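Chitinase A (Pteris ryukyuensis, PDB 4RL3) probably hydrolyses the glycosidic bonds of chitin, and is seen here as the catalytic domain of a fern class III, family 18 chitinase that lacks disulfide bonds. Local coordinates at residues S152-A157 / V176-N181; R5-A10 / G244-S249. One frame throughout, in Å; residues are numbered along the deposited sequence.

Interaction 1 of 2, residues S152-A157 / V176-N181; sequences SVASIA and VIDLVN. With EDO (1,2-ethanediol), chain D.
Ser-155 pairs with Leu-179 and Ile-156 with Val-180 in parallel register, their CA atoms 4.7 Å and 5.2 Å apart. Ile-156 binds both ways: its N donates to Leu-179 O and its O receives Asn-181 N, the latter at 2.7 Å. At the start of the ladder Ala-154 O accepts two donors, Asp-178 N at 2.8 Å and Leu-179 N at 3.3 Å. The Asp-178 side chain closes back on Ala-154: CG lies anti to its carbonyl carbon (chi1 -55°), which carries OD2 to Ala-154 N, 2.8 Å away and bound through the anti lone pair in a nearly straight bond (167°). OD2 also forms a salt bridge with Lys-146, while OD1 takes a hydrogen bond from O1 of an ethanediol at 2.6 Å. On the face with Ile-156 and Val-180, the Ile-156 CG1 branch runs alongside Val-180 CG2, packed against helix 163-173, where Ile-156 meets Tyr-166 and Leu-169 and Val-180 meets Phe-170. Ser-155 and Leu-179 occupy the other face; Ser-155 OG bonds Asp-120 and Arg-5, Asn-181 OD1 bonds Arg-5, and its ND2 Tyr-7. Strand 153-156, helix 163-173 and strand 179-180 make a beta-alpha-beta crossover of the TIM barrel of family 18 glycosidases.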
loop_
_atom_site.group_PDB
_atom_site.type_symbol
_atom_site.label_atom_id
_atom_site.label_comp_id
_atom_site.label_asym_id
_atom_site.label_seq_id
_atom_site.Cartn_x
_atom_site.Cartn_y
_atom_site.Cartn_z
ATOM N N SER A 152 0.057 -5.524 -13.103
ATOM C CA SER A 152 -1.167 -4.869 -13.555
ATOM C C SER A 152 -1.531 -3.658 -12.702
ATOM O O SER A 152 -2.297 -2.819 -13.148
ATOM C CB SER A 152 -2.343 -5.851 -13.563
ATOM O OG SER A 152 -2.671 -6.330 -12.275
ATOM N N VAL A 153 -0.997 -3.553 -11.483
ATOM C CA VAL A 153 -1.387 -2.457 -10.565
ATOM C C VAL A 153 -0.169 -1.868 -9.879
ATOM O O VAL A 153 0.605 -2.598 -9.275
ATOM C CB VAL A 153 -2.386 -2.932 -9.484
ATOM C CG1 VAL A 153 -2.880 -1.756 -8.626
ATOM C CG2 VAL A 153 -3.563 -3.673 -10.116
ATOM N N ALA A 154 -0.006 -0.550 -9.985
ATOM C CA ALA A 154 1.001 0.184 -9.219
ATOM C C ALA A 154 0.286 1.220 -8.366
ATOM O O ALA A 154 -0.679 1.861 -8.823
ATOM C CB ALA A 154 2.028 0.845 -10.131
ATOM N N SER A 155 0.759 1.368 -7.131
ATOM C CA SER A 155 0.215 2.347 -6.202
ATOM C C SER A 155 1.307 3.029 -5.409
ATOM O O SER A 155 2.449 2.566 -5.355
ATOM C CB SER A 155 -0.787 1.709 -5.234
ATOM O OG SER A 155 -0.213 0.640 -4.483
ATOM N N ILE A 156 0.929 4.161 -4.824
ATOM C CA ILE A 156 1.791 4.909 -3.919
ATOM C C ILE A 156 1.038 5.070 -2.612
ATOM O O ILE A 156 -0.189 5.083 -2.614
ATOM C CB ILE A 156 2.211 6.281 -4.504
ATOM C CG1 ILE A 156 1.004 7.113 -4.928
ATOM C CG2 ILE A 156 3.137 6.070 -5.695
ATOM C CD1 ILE A 156 1.346 8.558 -5.203
ATOM N N ALA A 157 1.775 5.206 -1.509
ATOM C CA ALA A 157 1.166 5.292 -0.172
ATOM C C ALA A 157 1.594 6.564 0.588
ATOM O O ALA A 157 2.293 6.488 1.595
ATOM C CB ALA A 157 1.500 4.034 0.627
ATOM N N VAL A 176 0.876 5.689 -15.193
ATOM C CA VAL A 176 1.247 4.330 -14.789
ATOM C C VAL A 176 1.011 4.060 -13.300
ATOM O O VAL A 176 1.282 2.959 -12.819
ATOM C CB VAL A 176 2.706 3.978 -15.182
ATOM C CG1 VAL A 176 2.848 3.922 -16.702
ATOM C CG2 VAL A 176 3.715 4.940 -14.563
ATOM N N ILE A 177 0.481 5.040 -12.576
ATOM C CA ILE A 177 0.125 4.838 -11.181
ATOM C C ILE A 177 -1.392 4.731 -11.090
ATOM O O ILE A 177 -2.101 5.701 -11.305
ATOM C CB ILE A 177 0.664 5.973 -10.288
ATOM C CG1 ILE A 177 2.199 5.956 -10.287
ATOM C CG2 ILE A 177 0.164 5.816 -8.850
ATOM C CD1 ILE A 177 2.830 7.205 -9.739
ATOM N N ASP A 178 -1.878 3.551 -10.745
ATOM C CA ASP A 178 -3.305 3.266 -10.778
ATOM C C ASP A 178 -4.048 3.738 -9.550
ATOM O O ASP A 178 -5.210 4.114 -9.660
ATOM C CB ASP A 178 -3.514 1.772 -10.936
ATOM C CG ASP A 178 -2.792 1.229 -12.131
ATOM O OD1 ASP A 178 -3.226 1.538 -13.273
ATOM O OD2 ASP A 178 -1.776 0.524 -11.939
ATOM N N LEU A 179 -3.398 3.672 -8.389
ATOM C CA LEU A 179 -4.076 3.913 -7.109
ATOM C C LEU A 179 -3.188 4.686 -6.154
ATOM O O LEU A 179 -1.969 4.480 -6.114
ATOM C CB LEU A 179 -4.486 2.593 -6.455
ATOM C CG LEU A 179 -5.455 1.695 -7.217
ATOM C CD1 LEU A 179 -5.482 0.313 -6.613
ATOM C CD2 LEU A 179 -6.847 2.310 -7.244
ATOM N N VAL A 180 -3.812 5.597 -5.413
ATOM C CA VAL A 180 -3.141 6.376 -4.389
ATOM C C VAL A 180 -3.698 5.924 -3.041
ATOM O O VAL A 180 -4.851 6.222 -2.690
ATOM C CB VAL A 180 -3.328 7.896 -4.613
ATOM C CG1 VAL A 180 -2.625 8.682 -3.505
ATOM C CG2 VAL A 180 -2.797 8.298 -5.987
ATOM N N ASN A 181 -2.872 5.175 -2.309
ATOM C CA ASN A 181 -3.190 4.701 -0.959
ATOM C C ASN A 181 -2.858 5.807 0.053
ATOM O O ASN A 181 -1.908 5.683 0.824
ATOM C CB ASN A 181 -2.368 3.451 -0.585
ATOM C CG ASN A 181 -2.799 2.170 -1.302
ATOM O OD1 ASN A 181 -3.586 2.160 -2.266
ATOM N ND2 ASN A 181 -2.238 1.072 -0.841
HETATM C C1 EDO D . -2.604 0.912 -16.516
HETATM O O1 EDO D . -2.458 0.104 -15.352
HETATM C C2 EDO D . -1.615 2.069 -16.464
HETATM O O2 EDO D . -0.270 1.594 -16.608
#

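Interaction 2 of 2, residues R5-A10 / G244-S249; sequences REYIGA and GIFIFS. With EDO (1,2-ethanediol), chain C.
Barrel closure in the TIM fold brings the first strand, 3-8, beside the last, 244-248, and an aromatic cluster of Tyr-7, Phe-246 and Phe-248 forms across the seam. The parallel strands run 16° apart. Arg-5 N donates to Ile-245 O at 3.0 Å, Ile-247 N returns a bond to Arg-5 O, and Tyr-7 N reaches Ile-247 O at 3.2 Å. Phe-248 sets its CD1 edge over one face of the Tyr-7 ring, 3.6 Å from Tyr-7 CG, in an offset edge-to-face pair with planes at 60°. Phe-246 meets the same ring at its rim, its CD2 lying 3.5 Å from Tyr-7 CE1, with the two rings oblique. Beyond the cluster, Tyr-7 OH bonds to Asp-120. With an alanine here, the Phe-248 edge and Phe-246 CD2 would probably face a gap, and Asp-120 and Asn-181 would lose their hydroxyl partner. On the face of Glu-6 and Ile-247, the Glu-6 chain bends at chi2 (85°), bringing OE1 to 3.4 Å from Ile-247 CB. A cis peptide precedes Ser-249, the N-cap of helix 250-254; the Ser-249 OG caps Gly-252 N and also bonds O2 of an ethanediol at 2.6 Å, whose O1 accepts from Ala-10 N. The cis peptide after Phe-248 is consistent with the one that follows a tryptophan at the end of the last barrel strand in many family 18 chitinase active sites.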
loop_
_atom_site.group_PDB
_atom_site.type_symbol
_atom_site.label_atom_id
_atom_site.label_comp_id
_atom_site.label_asym_id
_atom_site.label_seq_id
_atom_site.Cartn_x
_atom_site.Cartn_y
_atom_site.Cartn_z
ATOM N N ARG A 5 -8.431 -2.812 -0.321
ATOM C CA ARG A 5 -7.064 -3.325 -0.133
ATOM C C ARG A 5 -6.707 -3.488 1.339
ATOM O O ARG A 5 -7.160 -2.717 2.183
ATOM C CB ARG A 5 -6.031 -2.425 -0.815
ATOM C CG ARG A 5 -6.555 -1.712 -2.058
ATOM C CD ARG A 5 -5.476 -0.932 -2.775
ATOM N NE ARG A 5 -4.621 -1.788 -3.591
ATOM C CZ ARG A 5 -3.418 -1.439 -4.046
ATOM N NH1 ARG A 5 -2.892 -0.266 -3.736
ATOM N NH2 ARG A 5 -2.723 -2.300 -4.784
ATOM N N GLU A 6 -5.907 -4.516 1.620
ATOM C CA GLU A 6 -5.533 -4.906 2.976
ATOM C C GLU A 6 -4.024 -5.145 3.031
ATOM O O GLU A 6 -3.523 -6.105 2.431
ATOM C CB GLU A 6 -6.275 -6.197 3.363
ATOM C CG GLU A 6 -6.058 -6.682 4.795
ATOM C CD GLU A 6 -6.976 -6.031 5.809
ATOM O OE1 GLU A 6 -7.725 -5.100 5.456
ATOM O OE2 GLU A 6 -6.921 -6.461 6.979
ATOM N N TYR A 7 -3.298 -4.292 3.751
ATOM C CA TYR A 7 -1.888 -4.575 4.041
ATOM C C TYR A 7 -1.777 -5.768 4.979
ATOM O O TYR A 7 -2.619 -5.943 5.877
ATOM C CB TYR A 7 -1.176 -3.366 4.661
ATOM C CG TYR A 7 -0.867 -2.241 3.691
ATOM C CD1 TYR A 7 -1.829 -1.279 3.363
ATOM C CD2 TYR A 7 0.387 -2.129 3.106
ATOM C CE1 TYR A 7 -1.545 -0.253 2.490
ATOM C CE2 TYR A 7 0.681 -1.090 2.231
ATOM C CZ TYR A 7 -0.291 -0.158 1.920
ATOM O OH TYR A 7 -0.033 0.876 1.046
ATOM N N ILE A 8 -0.756 -6.599 4.766
ATOM C CA ILE A 8 -0.556 -7.783 5.592
ATOM C C ILE A 8 0.891 -8.267 5.605
ATOM O O ILE A 8 1.560 -8.279 4.572
ATOM C CB ILE A 8 -1.486 -8.926 5.114
ATOM C CG1 ILE A 8 -1.355 -10.181 5.997
ATOM C CG2 ILE A 8 -1.239 -9.283 3.651
ATOM C CD1 ILE A 8 -2.488 -11.152 5.816
ATOM N N GLY A 9 1.356 -8.670 6.788
ATOM C CA GLY A 9 2.557 -9.495 6.919
ATOM C C GLY A 9 3.772 -8.940 7.629
ATOM O O GLY A 9 4.713 -9.683 7.859
ATOM N N ALA A 10 3.759 -7.657 7.996
ATOM C CA ALA A 10 4.972 -6.997 8.477
ATOM C C ALA A 10 5.294 -7.270 9.937
ATOM O O ALA A 10 6.443 -7.102 10.340
ATOM C CB ALA A 10 4.892 -5.500 8.245
ATOM N N GLY A 244 -12.595 3.519 -3.561
ATOM C CA GLY A 244 -12.268 2.370 -2.739
ATOM C C GLY A 244 -11.753 2.756 -1.373
ATOM O O GLY A 244 -11.675 3.946 -1.032
ATOM N N ILE A 245 -11.404 1.732 -0.605
ATOM C CA ILE A 245 -10.939 1.868 0.768
ATOM C C ILE A 245 -9.790 0.894 0.984
ATOM O O ILE A 245 -9.833 -0.228 0.482
ATOM C CB ILE A 245 -12.063 1.513 1.780
ATOM C CG1 ILE A 245 -13.252 2.465 1.632
ATOM C CG2 ILE A 245 -11.550 1.550 3.208
ATOM C CD1 ILE A 245 -14.475 2.039 2.402
ATOM N N PHE A 246 -8.768 1.304 1.737
ATOM C CA PHE A 246 -7.790 0.335 2.242
ATOM C C PHE A 246 -7.603 0.433 3.753
ATOM O O PHE A 246 -7.877 1.467 4.362
ATOM C CB PHE A 246 -6.442 0.420 1.508
ATOM C CG PHE A 246 -5.581 1.592 1.909
ATOM C CD1 PHE A 246 -5.738 2.827 1.314
ATOM C CD2 PHE A 246 -4.597 1.444 2.883
ATOM C CE1 PHE A 246 -4.936 3.900 1.677
ATOM C CE2 PHE A 246 -3.802 2.513 3.258
ATOM C CZ PHE A 246 -3.968 3.744 2.658
ATOM N N ILE A 247 -7.114 -0.662 4.331
ATOM C CA ILE A 247 -6.882 -0.783 5.767
ATOM C C ILE A 247 -5.445 -1.173 6.040
ATOM O O ILE A 247 -4.892 -2.054 5.381
ATOM C CB ILE A 247 -7.835 -1.821 6.400
ATOM C CG1 ILE A 247 -9.271 -1.285 6.354
ATOM C CG2 ILE A 247 -7.418 -2.176 7.831
ATOM C CD1 ILE A 247 -10.316 -2.313 6.756
ATOM N N PHE A 248 -4.838 -0.463 6.981
ATOM C CA PHE A 248 -3.574 -0.856 7.575
ATOM C C PHE A 248 -3.904 -1.300 9.003
ATOM O O PHE A 248 -4.168 -0.452 9.859
ATOM C CB PHE A 248 -2.621 0.343 7.560
ATOM C CG PHE A 248 -1.198 -0.032 7.806
ATOM C CD1 PHE A 248 -0.397 -0.456 6.755
ATOM C CD2 PHE A 248 -0.664 0.011 9.073
ATOM C CE1 PHE A 248 0.909 -0.818 6.958
ATOM C CE2 PHE A 248 0.653 -0.352 9.291
ATOM C CZ PHE A 248 1.437 -0.775 8.232
ATOM N N SER A 249 -3.943 -2.597 9.310
ATOM C CA SER A 249 -3.494 -3.717 8.477
ATOM C C SER A 249 -4.138 -4.986 9.013
ATOM O O SER A 249 -4.684 -4.990 10.120
ATOM C CB SER A 249 -1.987 -3.888 8.615
ATOM O OG SER A 249 -1.621 -4.107 9.974
HETATM C C1 EDO C . 1.680 -4.169 8.177
HETATM O O1 EDO C . 1.590 -5.564 7.831
HETATM C C2 EDO C . 2.012 -3.969 9.659
HETATM O O2 EDO C . 0.922 -4.352 10.490
#

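The two contacts belong to one barrel, their centres about 14 Å apart, with interaction 1 nested within the chain loop that interaction 2 closes. They meet inside the barrel at Asn-181, whose amide is used at both ends: ND2 lies 2.9 Å from Tyr-7 OH, and OD1 2.9 Å from Arg-5 NH1. Ala-157 CB packs 3.5 Å from Tyr-7 OH, and Phe-246 CE1 3.3 Å from Asn-181 C. Asp-120, which bonds groups of both contacts, belongs to DGIDIDYE, matching the family 18 DxxDxDxE signature, so both probably border the catalytic cleft. An acetate, probably from the crystallisation liquor, lies about 3 Å from the Tyr-7 side chain and about 4 Å from that of Ala-157 (nearest atoms).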